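Putative esterase MT1895 (Mycobacterium tuberculosis, PDB 3S4K) probably acts as a hotdog-fold acyl-CoA thioesterase of the PaaI family, perhaps hydrolysing 1,4-dihydroxy-2-naphthoyl-CoA. Local coordinates at residues A[57-62]-A[120-125]. Residues are numbered along the deposited sequence; the frame is centred on the assembly and turned at random. Where two conformers were deposited one is given.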
loop_
_atom_site.group_PDB
_atom_site.type_symbol
_atom_site.label_atom_id
_atom_site.label_comp_id
_atom_site.label_asym_id
_atom_site.label_seq_id
_atom_site.Cartn_x
_atom_site.Cartn_y
_atom_site.Cartn_z
ATOM N N GLY A 57 4.307 -0.410 2.759
ATOM C CA GLY A 57 2.869 -0.188 2.924
ATOM C C GLY A 57 2.473 1.226 3.276
ATOM O O GLY A 57 1.390 1.677 2.906
ATOM N N VAL A 58 3.319 1.921 4.040
ATOM C CA VAL A 58 3.057 3.320 4.422
ATOM C C VAL A 58 3.008 4.212 3.195
ATOM O O VAL A 58 2.072 5.003 3.018
ATOM C CB VAL A 58 4.144 3.821 5.400
ATOM C CG1 VAL A 58 4.106 5.353 5.614
ATOM C CG2 VAL A 58 4.045 3.065 6.714
ATOM N N TYR A 59 3.999 4.044 2.326
ATOM C CA TYR A 59 4.041 4.763 1.055
ATOM C C TYR A 59 2.886 4.372 0.137
ATOM O O TYR A 59 2.251 5.243 -0.449
ATOM C CB TYR A 59 5.358 4.537 0.313
ATOM C CG TYR A 59 6.580 5.051 1.046
ATOM C CD1 TYR A 59 6.614 6.326 1.575
ATOM C CD2 TYR A 59 7.723 4.275 1.149
ATOM C CE1 TYR A 59 7.734 6.802 2.247
ATOM C CE2 TYR A 59 8.858 4.738 1.810
ATOM C CZ TYR A 59 8.865 5.992 2.345
ATOM O OH TYR A 59 9.996 6.446 2.984
ATOM N N CYS A 60 2.643 3.078 -0.022
ATOM C CA CYS A 60 1.427 2.646 -0.724
ATOM C C CYS A 60 0.171 3.373 -0.253
ATOM O O CYS A 60 -0.626 3.841 -1.048
ATOM C CB CYS A 60 1.241 1.162 -0.569
ATOM S SG CYS A 60 2.508 0.166 -1.348
ATOM N N ALA A 61 0.006 3.470 1.061
ATOM C CA ALA A 61 -1.178 4.067 1.639
ATOM C C ALA A 61 -1.260 5.569 1.408
ATOM O O ALA A 61 -2.311 6.131 1.087
ATOM C CB ALA A 61 -1.224 3.744 3.157
ATOM N N MET A 62 -0.121 6.223 1.575
ATOM C CA MET A 62 0.028 7.659 1.297
ATOM C C MET A 62 -0.373 7.967 -0.136
ATOM O O MET A 62 -1.161 8.888 -0.417
ATOM C CB MET A 62 1.486 8.097 1.452
ATOM C CG MET A 62 1.919 8.528 2.827
ATOM S SD MET A 62 3.510 9.395 2.691
ATOM C CE MET A 62 3.052 11.002 2.051
ATOM N N VAL A 120 1.557 9.830 -7.991
ATOM C CA VAL A 120 1.950 10.420 -6.720
ATOM C C VAL A 120 3.420 10.123 -6.489
ATOM O O VAL A 120 3.849 8.962 -6.583
ATOM C CB VAL A 120 1.129 9.850 -5.557
ATOM C CG1 VAL A 120 1.515 10.541 -4.235
ATOM C CG2 VAL A 120 -0.377 9.957 -5.855
ATOM N N THR A 121 4.180 11.175 -6.185
ATOM C CA THR A 121 5.626 11.078 -5.948
ATOM C C THR A 121 5.884 11.503 -4.508
ATOM O O THR A 121 5.472 12.596 -4.087
ATOM C CB THR A 121 6.446 11.958 -6.928
ATOM O OG1 THR A 121 6.042 11.669 -8.273
ATOM C CG2 THR A 121 7.985 11.742 -6.763
ATOM N N ILE A 122 6.606 10.661 -3.776
ATOM C CA ILE A 122 6.941 10.922 -2.377
ATOM C C ILE A 122 8.420 11.250 -2.251
ATOM O O ILE A 122 9.266 10.477 -2.701
ATOM C CB ILE A 122 6.653 9.706 -1.486
ATOM C CG1 ILE A 122 5.259 9.146 -1.788
ATOM C CG2 ILE A 122 6.770 10.093 -0.039
ATOM C CD1 ILE A 122 4.656 8.373 -0.626
ATOM N N THR A 123 8.725 12.413 -1.672
ATOM C CA THR A 123 10.094 12.864 -1.440
ATOM C C THR A 123 10.420 13.023 0.053
ATOM O O THR A 123 9.529 13.213 0.891
ATOM C CB THR A 123 10.374 14.211 -2.161
ATOM O OG1 THR A 123 9.317 15.147 -1.881
ATOM C CG2 THR A 123 10.511 13.989 -3.678
ATOM N N ASP A 124 11.709 12.967 0.390
ATOM C CA ASP A 124 12.158 13.170 1.768
ATOM C C ASP A 124 12.691 14.597 1.946
ATOM O O ASP A 124 12.587 15.430 1.035
ATOM C CB ASP A 124 13.197 12.112 2.167
ATOM C CG ASP A 124 14.566 12.265 1.445
ATOM O OD1 ASP A 124 14.825 13.259 0.723
ATOM O OD2 ASP A 124 15.420 11.356 1.625
ATOM N N ASP A 125 13.248 14.893 3.113
ATOM C CA ASP A 125 13.702 16.273 3.375
ATOM C C ASP A 125 14.995 16.720 2.666
ATOM O O ASP A 125 15.449 17.851 2.883
ATOM C CB ASP A 125 13.722 16.577 4.878
ATOM C CG ASP A 125 14.814 15.857 5.631
ATOM O OD1 ASP A 125 15.741 15.289 4.999
ATOM O OD2 ASP A 125 14.748 15.874 6.893
#
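In the hotdog fold a long helix is wrapped by a curved antiparallel sheet, and here Tyr59 and Met62, near the start of helix 56-75, receive Ile122 from strand 115-123. The two helix residues sit three apart, with the CB of Met62 set toward the strand, and the CD1 methyl of Ile122 enters between their side chains. Ile122 CD1 lies 3.6 Å from Tyr59 CD1, oblique to the ring, and also close to Tyr59 CB. From the other residue, Met62 SD comes within 3.7 Å of Ile122 CD1. Met62 bends at its last torsion (chi3 76°), with CE 4.1 Å from Ile122 CD1; both side chains were modelled in two conformers, and these contacts hold for the one described. The second branch of Ile122, CG2, lies farther along the ring, 4.1 Å from Tyr59 CE1. This is the sausage-in-bun packing of the fold, helix against the concave side of the sheet, and all three residues are buried. Val102 touches both Met62 and Ile122, while Val130 touches Tyr59 and Ile122, so strands 100-108 and 129-140, which pair with 115-123, join in. On another side of the helix lies the dimer partner: Cys60 packs on Cys60 of the second subunit, and Val58 on its Phe21.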